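Local coordinates for protein (triosephosphate isomerase) (Thermotoga maritima, PDB 1B9B) that catalyses the interconversion of dihydroxyacetone phosphate and glyceraldehyde 3-phosphate as a TIM-barrel isomerase from a thermophilic bacterium, at residues L5-N10 with E245-M250; F23-V28 with G52-G57; I39-P44 with R58-G63; Q65-E70 with E90-G95. All coordinates share one frame; numbering follows the deposited sequence.

Contact 1 (L5-N10 with E245-M250)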
loop_
_atom_site.group_PDB
_atom_site.type_symbol
_atom_site.label_atom_id
_atom_site.label_comp_id
_atom_site.label_asym_id
_atom_site.label_seq_id
_atom_site.Cartn_x
_atom_site.Cartn_y
_atom_site.Cartn_z
ATOM N N LEU B 5 -24.119 19.595 25.629
ATOM C CA LEU B 5 -23.715 18.192 25.632
ATOM C C LEU B 5 -24.339 17.472 24.446
ATOM O O LEU B 5 -25.329 17.940 23.894
ATOM C CB LEU B 5 -24.165 17.518 26.932
ATOM C CG LEU B 5 -23.501 17.889 28.262
ATOM C CD1 LEU B 5 -22.196 17.124 28.414
ATOM C CD2 LEU B 5 -23.282 19.396 28.341
ATOM N N ILE B 6 -23.758 16.339 24.053
ATOM C CA ILE B 6 -24.273 15.556 22.925
ATOM C C ILE B 6 -24.129 14.056 23.144
ATOM O O ILE B 6 -23.069 13.556 23.547
ATOM C CB ILE B 6 -23.554 15.887 21.586
ATOM C CG1 ILE B 6 -23.813 17.333 21.174
ATOM C CG2 ILE B 6 -24.066 14.971 20.489
ATOM C CD1 ILE B 6 -23.036 17.762 19.952
ATOM N N LEU B 7 -25.217 13.347 22.871
ATOM C CA LEU B 7 -25.254 11.903 22.998
ATOM C C LEU B 7 -25.608 11.375 21.610
ATOM O O LEU B 7 -26.720 11.582 21.117
ATOM C CB LEU B 7 -26.319 11.493 24.009
ATOM C CG LEU B 7 -26.482 9.991 24.206
ATOM C CD1 LEU B 7 -25.214 9.377 24.784
ATOM C CD2 LEU B 7 -27.653 9.770 25.114
ATOM N N ALA B 8 -24.656 10.701 20.978
ATOM C CA ALA B 8 -24.874 10.185 19.639
ATOM C C ALA B 8 -24.793 8.677 19.579
ATOM O O ALA B 8 -23.954 8.064 20.245
ATOM C CB ALA B 8 -23.859 10.796 18.687
ATOM N N GLY B 9 -25.666 8.087 18.766
ATOM C CA GLY B 9 -25.689 6.644 18.617
ATOM C C GLY B 9 -25.298 6.167 17.231
ATOM O O GLY B 9 -25.978 6.444 16.236
ATOM N N ASN B 10 -24.191 5.440 17.166
ATOM C CA ASN B 10 -23.703 4.917 15.903
ATOM C C ASN B 10 -24.155 3.471 15.793
ATOM O O ASN B 10 -23.456 2.558 16.240
ATOM C CB ASN B 10 -22.171 5.023 15.858
ATOM C CG ASN B 10 -21.572 4.339 14.645
ATOM O OD1 ASN B 10 -22.150 4.371 13.563
ATOM N ND2 ASN B 10 -20.404 3.726 14.816
ATOM N N GLU B 245 -31.425 4.983 28.547
ATOM C CA GLU B 245 -30.945 5.055 29.919
ATOM C C GLU B 245 -29.858 6.128 29.950
ATOM O O GLU B 245 -29.940 7.100 30.704
ATOM C CB GLU B 245 -30.359 3.701 30.319
ATOM C CG GLU B 245 -30.454 3.373 31.800
ATOM C CD GLU B 245 -29.882 2.001 32.127
ATOM O OE1 GLU B 245 -30.252 1.019 31.443
ATOM O OE2 GLU B 245 -29.068 1.904 33.073
ATOM N N LEU B 246 -28.840 5.933 29.113
ATOM C CA LEU B 246 -27.729 6.869 28.999
ATOM C C LEU B 246 -28.278 8.275 28.858
ATOM O O LEU B 246 -27.809 9.201 29.511
ATOM C CB LEU B 246 -26.899 6.551 27.763
ATOM C CG LEU B 246 -26.257 5.173 27.718
ATOM C CD1 LEU B 246 -25.639 4.939 26.351
ATOM C CD2 LEU B 246 -25.218 5.081 28.808
ATOM N N ALA B 247 -29.271 8.425 27.991
ATOM C CA ALA B 247 -29.887 9.724 27.758
ATOM C C ALA B 247 -30.431 10.292 29.063
ATOM O O ALA B 247 -30.460 11.509 29.260
ATOM C CB ALA B 247 -31.009 9.596 26.726
ATOM N N ARG B 248 -30.859 9.395 29.951
ATOM C CA ARG B 248 -31.410 9.780 31.247
ATOM C C ARG B 248 -30.275 10.332 32.098
ATOM O O ARG B 248 -30.352 11.455 32.603
ATOM C CB ARG B 248 -32.034 8.564 31.947
ATOM C CG ARG B 248 -33.459 8.787 32.466
ATOM C CD ARG B 248 -34.497 8.116 31.569
ATOM N NE ARG B 248 -35.763 8.849 31.557
ATOM C CZ ARG B 248 -36.832 8.506 30.843
ATOM N NH1 ARG B 248 -36.812 7.425 30.069
ATOM N NH2 ARG B 248 -37.924 9.259 30.890
ATOM N N ILE B 249 -29.227 9.524 32.239
ATOM C CA ILE B 249 -28.038 9.882 33.003
ATOM C C ILE B 249 -27.542 11.280 32.636
ATOM O O ILE B 249 -27.370 12.143 33.501
ATOM C CB ILE B 249 -26.913 8.878 32.732
ATOM C CG1 ILE B 249 -27.398 7.474 33.089
ATOM C CG2 ILE B 249 -25.676 9.256 33.511
ATOM C CD1 ILE B 249 -26.413 6.379 32.772
ATOM N N MET B 250 -27.313 11.497 31.349
ATOM C CA MET B 250 -26.841 12.783 30.873
ATOM C C MET B 250 -27.733 13.946 31.305
ATOM O O MET B 250 -27.256 15.072 31.491
ATOM C CB MET B 250 -26.730 12.764 29.349
ATOM C CG MET B 250 -25.302 12.633 28.845
ATOM S SD MET B 250 -25.134 13.040 27.098
ATOM C CE MET B 250 -25.965 14.635 27.062
#

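Contact 2 (F23-V28 with G52-G57)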
loop_
_atom_site.group_PDB
_atom_site.type_symbol
_atom_site.label_atom_id
_atom_site.label_comp_id
_atom_site.label_asym_id
_atom_site.label_seq_id
_atom_site.Cartn_x
_atom_site.Cartn_y
_atom_site.Cartn_z
ATOM N N PHE B 23 -37.907 1.073 16.949
ATOM C CA PHE B 23 -36.999 1.691 17.903
ATOM C C PHE B 23 -37.088 3.221 17.930
ATOM O O PHE B 23 -37.144 3.829 18.996
ATOM C CB PHE B 23 -35.573 1.262 17.575
ATOM C CG PHE B 23 -34.571 1.657 18.607
ATOM C CD1 PHE B 23 -34.973 2.077 19.871
ATOM C CD2 PHE B 23 -33.213 1.620 18.315
ATOM C CE1 PHE B 23 -34.033 2.459 20.828
ATOM C CE2 PHE B 23 -32.268 2.001 19.266
ATOM C CZ PHE B 23 -32.680 2.421 20.526
ATOM N N VAL B 24 -37.106 3.836 16.755
ATOM C CA VAL B 24 -37.169 5.289 16.657
ATOM C C VAL B 24 -38.429 5.897 17.288
ATOM O O VAL B 24 -38.344 6.832 18.090
ATOM C CB VAL B 24 -37.046 5.731 15.179
ATOM C CG1 VAL B 24 -37.199 7.232 15.064
ATOM C CG2 VAL B 24 -35.687 5.302 14.626
ATOM N N SER B 25 -39.596 5.371 16.928
ATOM C CA SER B 25 -40.853 5.867 17.487
ATOM C C SER B 25 -40.796 5.755 19.011
ATOM O O SER B 25 -41.130 6.702 19.727
ATOM C CB SER B 25 -42.032 5.053 16.954
ATOM O OG SER B 25 -42.097 5.136 15.544
ATOM N N LEU B 26 -40.375 4.586 19.489
ATOM C CA LEU B 26 -40.234 4.333 20.917
ATOM C C LEU B 26 -39.572 5.550 21.562
ATOM O O LEU B 26 -40.119 6.170 22.478
ATOM C CB LEU B 26 -39.372 3.078 21.127
ATOM C CG LEU B 26 -38.674 2.857 22.472
ATOM C CD1 LEU B 26 -39.688 2.891 23.595
ATOM C CD2 LEU B 26 -37.948 1.526 22.453
ATOM N N LEU B 27 -38.400 5.897 21.048
ATOM C CA LEU B 27 -37.644 7.024 21.549
ATOM C C LEU B 27 -38.358 8.354 21.382
ATOM O O LEU B 27 -38.448 9.124 22.329
ATOM C CB LEU B 27 -36.286 7.076 20.854
ATOM C CG LEU B 27 -35.267 6.063 21.373
ATOM C CD1 LEU B 27 -35.938 4.721 21.588
ATOM C CD2 LEU B 27 -34.116 5.952 20.402
ATOM N N VAL B 28 -38.870 8.632 20.189
ATOM C CA VAL B 28 -39.537 9.912 19.964
ATOM C C VAL B 28 -40.449 10.297 21.122
ATOM O O VAL B 28 -40.643 11.481 21.399
ATOM C CB VAL B 28 -40.366 9.912 18.660
ATOM C CG1 VAL B 28 -41.047 11.256 18.483
ATOM C CG2 VAL B 28 -39.467 9.626 17.468
ATOM N N GLY B 52 -36.288 9.146 8.951
ATOM C CA GLY B 52 -36.359 10.565 8.674
ATOM C C GLY B 52 -37.706 11.195 8.948
ATOM O O GLY B 52 -37.772 12.285 9.508
ATOM N N GLU B 53 -38.781 10.523 8.554
ATOM C CA GLU B 53 -40.114 11.065 8.773
ATOM C C GLU B 53 -40.587 10.862 10.210
ATOM O O GLU B 53 -41.397 11.638 10.711
ATOM C CB GLU B 53 -41.107 10.459 7.776
ATOM C CG GLU B 53 -40.810 10.865 6.329
ATOM C CD GLU B 53 -41.834 10.350 5.336
ATOM O OE1 GLU B 53 -42.819 9.715 5.775
ATOM O OE2 GLU B 53 -41.650 10.585 4.119
ATOM N N ILE B 54 -40.077 9.829 10.876
ATOM C CA ILE B 54 -40.448 9.576 12.265
ATOM C C ILE B 54 -39.832 10.651 13.169
ATOM O O ILE B 54 -40.124 10.718 14.364
ATOM C CB ILE B 54 -39.945 8.195 12.743
ATOM C CG1 ILE B 54 -40.577 7.094 11.900
ATOM C CG2 ILE B 54 -40.291 7.983 14.213
ATOM C CD1 ILE B 54 -40.149 5.697 12.313
ATOM N N LEU B 55 -38.979 11.496 12.598
ATOM C CA LEU B 55 -38.331 12.548 13.370
ATOM C C LEU B 55 -38.730 13.956 12.951
ATOM O O LEU B 55 -38.535 14.906 13.704
ATOM C CB LEU B 55 -36.813 12.394 13.276
ATOM C CG LEU B 55 -36.138 11.546 14.354
ATOM C CD1 LEU B 55 -36.981 10.338 14.674
ATOM C CD2 LEU B 55 -34.762 11.138 13.880
ATOM N N SER B 56 -39.288 14.088 11.752
ATOM C CA SER B 56 -39.699 15.391 11.233
ATOM C C SER B 56 -40.511 16.201 12.231
ATOM O O SER B 56 -41.720 16.014 12.349
ATOM C CB SER B 56 -40.517 15.224 9.950
ATOM O OG SER B 56 -39.741 14.640 8.916
ATOM N N GLY B 57 -39.844 17.108 12.938
ATOM C CA GLY B 57 -40.534 17.937 13.909
ATOM C C GLY B 57 -40.252 17.553 15.347
ATOM O O GLY B 57 -40.472 18.346 16.258
#

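Contact 3 (I39-P44 with R58-G63)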
loop_
_atom_site.group_PDB
_atom_site.type_symbol
_atom_site.label_atom_id
_atom_site.label_comp_id
_atom_site.label_asym_id
_atom_site.label_seq_id
_atom_site.Cartn_x
_atom_site.Cartn_y
_atom_site.Cartn_z
ATOM N N ILE B 39 -29.692 14.489 21.256
ATOM C CA ILE B 39 -29.601 13.048 21.102
ATOM C C ILE B 39 -29.572 12.873 19.587
ATOM O O ILE B 39 -30.399 13.443 18.870
ATOM C CB ILE B 39 -30.840 12.296 21.675
ATOM C CG1 ILE B 39 -31.342 12.964 22.958
ATOM C CG2 ILE B 39 -30.466 10.854 21.982
ATOM C CD1 ILE B 39 -32.173 14.213 22.716
ATOM N N VAL B 40 -28.606 12.108 19.097
ATOM C CA VAL B 40 -28.483 11.888 17.669
ATOM C C VAL B 40 -28.477 10.405 17.378
ATOM O O VAL B 40 -27.754 9.635 18.014
ATOM C CB VAL B 40 -27.177 12.521 17.117
ATOM C CG1 VAL B 40 -26.891 12.002 15.713
ATOM C CG2 VAL B 40 -27.305 14.041 17.093
ATOM N N VAL B 41 -29.303 10.009 16.419
ATOM C CA VAL B 41 -29.389 8.616 16.012
ATOM C C VAL B 41 -28.777 8.514 14.616
ATOM O O VAL B 41 -29.019 9.375 13.764
ATOM C CB VAL B 41 -30.854 8.145 15.988
ATOM C CG1 VAL B 41 -31.432 8.184 17.395
ATOM C CG2 VAL B 41 -31.667 9.038 15.073
ATOM N N CYS B 42 -27.976 7.476 14.388
ATOM C CA CYS B 42 -27.323 7.295 13.095
ATOM C C CYS B 42 -27.575 5.931 12.464
ATOM O O CYS B 42 -26.770 5.004 12.610
ATOM C CB CYS B 42 -25.818 7.515 13.235
ATOM S SG CYS B 42 -25.386 9.150 13.829
ATOM N N PRO B 43 -28.701 5.790 11.754
ATOM C CA PRO B 43 -29.053 4.527 11.095
ATOM C C PRO B 43 -28.326 4.361 9.758
ATOM O O PRO B 43 -27.760 5.322 9.239
ATOM C CB PRO B 43 -30.564 4.646 10.923
ATOM C CG PRO B 43 -30.754 6.115 10.707
ATOM C CD PRO B 43 -29.835 6.734 11.727
ATOM N N PRO B 44 -28.317 3.135 9.196
ATOM C CA PRO B 44 -27.659 2.863 7.911
ATOM C C PRO B 44 -28.386 3.603 6.793
ATOM O O PRO B 44 -29.584 3.853 6.895
ATOM C CB PRO B 44 -27.795 1.352 7.768
ATOM C CG PRO B 44 -27.807 0.877 9.183
ATOM C CD PRO B 44 -28.711 1.877 9.854
ATOM N N ARG B 58 -39.766 16.332 15.555
ATOM C CA ARG B 58 -39.453 15.859 16.892
ATOM C C ARG B 58 -38.130 16.442 17.357
ATOM O O ARG B 58 -37.504 17.226 16.645
ATOM C CB ARG B 58 -39.397 14.338 16.898
ATOM C CG ARG B 58 -40.642 13.728 16.309
ATOM C CD ARG B 58 -41.879 14.220 17.047
ATOM N NE ARG B 58 -43.097 14.053 16.253
ATOM C CZ ARG B 58 -43.518 12.896 15.742
ATOM N NH1 ARG B 58 -42.823 11.784 15.937
ATOM N NH2 ARG B 58 -44.639 12.853 15.027
ATOM N N ASN B 59 -37.704 16.056 18.555
ATOM C CA ASN B 59 -36.463 16.567 19.129
ATOM C C ASN B 59 -35.203 15.813 18.709
ATOM O O ASN B 59 -34.177 16.437 18.434
ATOM C CB ASN B 59 -36.573 16.581 20.654
ATOM C CG ASN B 59 -37.019 15.247 21.214
ATOM O OD1 ASN B 59 -38.108 14.762 20.894
ATOM N ND2 ASN B 59 -36.181 14.642 22.052
ATOM N N ILE B 60 -35.269 14.484 18.665
ATOM C CA ILE B 60 -34.111 13.684 18.275
ATOM C C ILE B 60 -33.647 14.029 16.856
ATOM O O ILE B 60 -34.469 14.264 15.967
ATOM C CB ILE B 60 -34.423 12.189 18.378
ATOM C CG1 ILE B 60 -34.919 11.888 19.793
ATOM C CG2 ILE B 60 -33.182 11.367 18.039
ATOM C CD1 ILE B 60 -35.017 10.407 20.129
ATOM N N LYS B 61 -32.330 14.062 16.653
ATOM C CA LYS B 61 -31.759 14.416 15.354
ATOM C C LYS B 61 -31.170 13.272 14.530
ATOM O O LYS B 61 -30.671 12.274 15.067
ATOM C CB LYS B 61 -30.716 15.518 15.541
ATOM C CG LYS B 61 -31.308 16.777 16.119
ATOM C CD LYS B 61 -30.332 17.926 16.115
ATOM C CE LYS B 61 -31.022 19.206 16.577
ATOM N NZ LYS B 61 -30.109 20.386 16.572
ATOM N N LEU B 62 -31.232 13.450 13.212
ATOM C CA LEU B 62 -30.753 12.472 12.243
ATOM C C LEU B 62 -29.264 12.574 11.928
ATOM O O LEU B 62 -28.742 13.661 11.698
ATOM C CB LEU B 62 -31.524 12.633 10.935
ATOM C CG LEU B 62 -32.222 11.408 10.350
ATOM C CD1 LEU B 62 -32.473 11.673 8.867
ATOM C CD2 LEU B 62 -31.382 10.150 10.556
ATOM N N GLY B 63 -28.590 11.433 11.885
ATOM C CA GLY B 63 -27.177 11.440 11.565
ATOM C C GLY B 63 -26.770 10.258 10.702
ATOM O O GLY B 63 -27.294 9.158 10.878
#

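Contact 4 (Q65-E70 with E90-G95)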
loop_
_atom_site.group_PDB
_atom_site.type_symbol
_atom_site.label_atom_id
_atom_site.label_comp_id
_atom_site.label_asym_id
_atom_site.label_seq_id
_atom_site.Cartn_x
_atom_site.Cartn_y
_atom_site.Cartn_z
ATOM N N GLN B 65 -23.643 7.692 8.940
ATOM C CA GLN B 65 -22.393 7.057 9.350
ATOM C C GLN B 65 -21.215 7.278 8.409
ATOM O O GLN B 65 -20.109 6.786 8.664
ATOM C CB GLN B 65 -22.611 5.556 9.512
ATOM C CG GLN B 65 -23.537 5.183 10.648
ATOM C CD GLN B 65 -23.962 3.733 10.584
ATOM O OE1 GLN B 65 -23.157 2.850 10.271
ATOM N NE2 GLN B 65 -25.234 3.475 10.889
ATOM N N ASN B 66 -21.445 8.006 7.321
ATOM C CA ASN B 66 -20.381 8.267 6.361
ATOM C C ASN B 66 -20.923 9.085 5.199
ATOM O O ASN B 66 -22.131 9.159 5.009
ATOM C CB ASN B 66 -19.797 6.932 5.872
ATOM C CG ASN B 66 -18.636 7.105 4.903
ATOM O OD1 ASN B 66 -17.726 7.910 5.123
ATOM N ND2 ASN B 66 -18.655 6.325 3.830
ATOM N N VAL B 67 -20.021 9.710 4.441
ATOM C CA VAL B 67 -20.383 10.527 3.278
ATOM C C VAL B 67 -19.192 10.609 2.340
ATOM O O VAL B 67 -18.058 10.367 2.751
ATOM C CB VAL B 67 -20.714 11.989 3.670
ATOM C CG1 VAL B 67 -21.304 12.735 2.487
ATOM C CG2 VAL B 67 -21.682 12.011 4.797
ATOM N N PHE B 68 -19.443 10.922 1.075
ATOM C CA PHE B 68 -18.343 11.117 0.150
ATOM C C PHE B 68 -18.250 12.640 0.049
ATOM O O PHE B 68 -19.215 13.340 0.357
ATOM C CB PHE B 68 -18.615 10.510 -1.215
ATOM C CG PHE B 68 -17.418 10.532 -2.111
ATOM C CD1 PHE B 68 -16.239 9.898 -1.723
ATOM C CD2 PHE B 68 -17.440 11.231 -3.311
ATOM C CE1 PHE B 68 -15.100 9.967 -2.515
ATOM C CE2 PHE B 68 -16.303 11.307 -4.110
ATOM C CZ PHE B 68 -15.132 10.675 -3.711
ATOM N N TYR B 69 -17.112 13.167 -0.375
ATOM C CA TYR B 69 -16.969 14.617 -0.426
ATOM C C TYR B 69 -17.490 15.376 -1.642
ATOM O O TYR B 69 -17.480 16.604 -1.642
ATOM C CB TYR B 69 -15.514 14.980 -0.187
ATOM C CG TYR B 69 -14.551 14.264 -1.096
ATOM C CD1 TYR B 69 -14.365 14.684 -2.411
ATOM C CD2 TYR B 69 -13.787 13.189 -0.628
ATOM C CE1 TYR B 69 -13.435 14.066 -3.237
ATOM C CE2 TYR B 69 -12.857 12.561 -1.442
ATOM C CZ TYR B 69 -12.681 13.011 -2.747
ATOM O OH TYR B 69 -11.719 12.439 -3.549
ATOM N N GLU B 70 -17.950 14.665 -2.666
ATOM C CA GLU B 70 -18.471 15.306 -3.873
ATOM C C GLU B 70 -19.983 15.397 -3.829
ATOM O O GLU B 70 -20.620 14.766 -2.997
ATOM C CB GLU B 70 -18.042 14.526 -5.108
ATOM C CG GLU B 70 -16.546 14.542 -5.331
ATOM C CD GLU B 70 -16.063 15.875 -5.848
ATOM O OE1 GLU B 70 -16.829 16.862 -5.753
ATOM O OE2 GLU B 70 -14.917 15.935 -6.344
ATOM N N GLU B 90 -28.491 15.879 9.991
ATOM C CA GLU B 90 -27.806 17.024 10.588
ATOM C C GLU B 90 -26.369 16.708 10.997
ATOM O O GLU B 90 -25.506 17.582 11.007
ATOM C CB GLU B 90 -28.589 17.538 11.798
ATOM C CG GLU B 90 -29.788 18.392 11.423
ATOM C CD GLU B 90 -30.571 18.870 12.630
ATOM O OE1 GLU B 90 -31.314 18.057 13.218
ATOM O OE2 GLU B 90 -30.438 20.057 12.997
ATOM N N TYR B 91 -26.120 15.449 11.328
ATOM C CA TYR B 91 -24.796 15.024 11.737
ATOM C C TYR B 91 -24.276 13.915 10.855
ATOM O O TYR B 91 -25.042 13.083 10.370
ATOM C CB TYR B 91 -24.809 14.544 13.188
ATOM C CG TYR B 91 -25.036 15.654 14.180
ATOM C CD1 TYR B 91 -26.312 16.186 14.388
ATOM C CD2 TYR B 91 -23.968 16.205 14.884
ATOM C CE1 TYR B 91 -26.514 17.244 15.274
ATOM C CE2 TYR B 91 -24.160 17.260 15.770
ATOM C CZ TYR B 91 -25.429 17.776 15.960
ATOM O OH TYR B 91 -25.605 18.829 16.828
ATOM N N VAL B 92 -22.964 13.914 10.651
ATOM C CA VAL B 92 -22.314 12.904 9.845
ATOM C C VAL B 92 -21.037 12.461 10.538
ATOM O O VAL B 92 -20.143 13.275 10.789
ATOM C CB VAL B 92 -21.924 13.440 8.458
ATOM C CG1 VAL B 92 -21.144 12.392 7.723
ATOM C CG2 VAL B 92 -23.151 13.831 7.675
ATOM N N ILE B 93 -20.951 11.177 10.864
ATOM C CA ILE B 93 -19.748 10.660 11.492
ATOM C C ILE B 93 -18.721 10.642 10.376
ATOM O O ILE B 93 -19.026 10.225 9.266
ATOM C CB ILE B 93 -19.951 9.222 12.006
ATOM C CG1 ILE B 93 -21.018 9.216 13.102
ATOM C CG2 ILE B 93 -18.638 8.664 12.529
ATOM C CD1 ILE B 93 -21.343 7.846 13.640
ATOM N N VAL B 94 -17.514 11.111 10.662
ATOM C CA VAL B 94 -16.457 11.136 9.662
ATOM C C VAL B 94 -15.145 10.651 10.271
ATOM O O VAL B 94 -14.783 11.046 11.376
ATOM C CB VAL B 94 -16.257 12.571 9.100
ATOM C CG1 VAL B 94 -15.131 12.590 8.092
ATOM C CG2 VAL B 94 -17.527 13.051 8.438
ATOM N N GLY B 95 -14.436 9.788 9.555
ATOM C CA GLY B 95 -13.168 9.295 10.061
ATOM C C GLY B 95 -13.225 8.228 11.145
ATOM O O GLY B 95 -12.313 8.130 11.963
HETATM O O HOH W 1 -15.713 8.651 7.407
#

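Contact 1 (L5-N10 with E245-M250)
Leu5, just ahead of the strand, meets the last residue of helix segment 245-250: its CB lies 3.4 Å from Met250 CE. That methyl reaches back because the methionine chain bends at its end (chi3 51°), hooking CE beside the start of the strand. Ile6 turns its side chain from the helix and into the barrel, where it packs on Arg208 and Leu210; its backbone N is nevertheless 4.1 Å from Met250 CE. Leu7 comes next and, with Met250, carries most of the contact. Its CG stands anti to the backbone N (chi1 178°), and the side chain touches at two points: CB rests 3.7 Å from Met250 SD, while CD2 lies against the helix backbone, 3.5 Å from Ala247 CA and 3.7 Å from Ala247 CB. Leu246 CB also comes to that methyl, 4.2 Å from Leu7 CD2.

This is the outer layer of a TIM barrel. The helix near the C-terminus lies against the outside of the first strand, nearly antiparallel to it at 171°, with the short axes 9.7 Å apart. Val234 in strand 231-234 touches both Leu7 and Leu246. No hydrogen bond joins the two segments. The C-terminal helix is thus held on the first strand by burial of aliphatic carbon and one thioether, an interaction that asks for close fit and not for precise direction.

Contact 2 (F23-V28 with G52-G57)
In Val24, CG1 is anti to the backbone N (chi1 176°), and in Ile54 the torsion that sets CG1 anti to the carbonyl carbon (chi1 -61°) leaves CG2 anti to its own N; these settings send the two methyls at each other across the groove between helices 17-30 and 48-55. Both helices belong to the outer shell of the TIM barrel, the first leading into strand 38-42 and the second leaving it, so the contact joins two consecutive crossover helices side by side. Val24 CG1 and Ile54 CG2 are 3.3 Å apart, and the two side chains cross obliquely.

One turn further along, Val28 meets the same isoleucine with its other type of branch. Its CG2, set anti to the carbonyl carbon, lies 3.7 Å from Ile54 CG2 and 3.4 Å from the carbonyl oxygen Ile54 O. Leu55 brings CD1 in as well, 3.8 Å from Val28 CG2, so Ile54 and Leu55 both reach that methyl. Toward the more open side, Ser25 OG sits 3.6 Å from Ile54 CG2, purely in packing, for its hydroxyl is bonded to Lys21 O in its own helix. On the far flank of helix 17-30, Leu26 and Leu27 pack on helix 242-251.

Near the C-terminal side of helix 48-55 the hydroxyl of Ser56 folds back on the turn: OG donates to Gly52 O at 3.1 Å, tilted 29° from the carbonyl plane.

Contact 3 (I39-P44 with R58-G63)
Val41 and Ile60 stand at about a right angle to each other, with Val41 CG1 3.7 Å from Ile60 CG2. That isoleucine methyl, CG2, is the branch anti to the backbone N, and it also reaches the carbonyl oxygen of Ile39, so one CH3 spans two residues of the neighbouring strand. Val40 and Lys61 approach at a slant on the opposite face of the sheet: Val40 CG2 lies 4.0 Å from Lys61 CB. The lysine then leaves, its extended chain carrying NZ away to a salt bridge with Glu38. Tyr91 in the next strand packs against both residues.

The backbones that hold these side chains are parallel neighbours in the TIM barrel, strands 38-42 and 61-64, joined through helix 48-55 as a beta-alpha-beta crossover. Lys61 N bonds to Ile39 O (3.0 Å, 177° at the hydrogen), and Val41 N to Lys61 O (3.0 Å, 167°). The bond from Gly63 N to Val41 O is weak. The short axes are twisted by -38°.

Beyond the strand Pro43 continues the packing, its side chain crossing that of Leu62 at about a right angle, with Pro43 CD 3.9 Å from Leu62 CD2. Leu48 of the crossover helix touches both. Gly63 brings its bare CA to 4.2 Å from Val40 CG1.

Contact 4 (Q65-E70 with E90-G95)
Gln65 passes Ile93 with their CA atoms 5.0 Å apart, but segment 65-70 has already left the sheet as an irregular chain and makes no hydrogen bond to strand 91-94. It is the start of the long loop after strand 61-64 of the TIM barrel, the loop that in this enzyme family reaches into the partner subunit. Here Gln65 accepts a bond at OE1 from Gly77 N of the second subunit, while NE2 donates to Cys42 O and Lys12 O.

Gln65 sets out away from the strand at CB, so what faces Ile93 is backbone: Gln65 O is 4.1 Å from Ile93 CB, and Asn66 CA is 3.8 Å from Ile93 O. Val67 turns toward the strand and packs on Val92, the two side chains crossing at about a right angle, though their exact spacing in the model is doubtful. Leu84 of helix 81-87 touches both valines.

Asn66, its CG anti to the backbone N, carries OD1 toward the strand's C-terminal end. That oxygen takes a bond from Lys113 NZ and another from a bridging water at 3.1 Å, and the same water accepts from Gly95 N at 2.7 Å.

How the contacts relate
Contacts 1, 3 and 4 share one parallel barrel sheet. Strand 6-10 pairs with strand 38-42 of contact 3, where Leu7 O and Val40 N are 2.8 Å apart, and strand 61-64 pairs with strand 91-94, where Leu62 O and Glu90 N are 2.8 Å apart. Contact 2 lies outside that wall, its centre about 8 Å from that of contact 3, and packs Leu55 and Leu27 on Ile60. Contacts 1 and 4, with centres about 20 Å apart, still meet inside the barrel as Asn10 OD1 approaches Ile93 CD1 at 3.6 Å. Asn10 and Gly95 lie toward the C-terminal side of the barrel strands, where TIM barrels carry their active sites; Asn10 and Gln65 also bond to the second subunit.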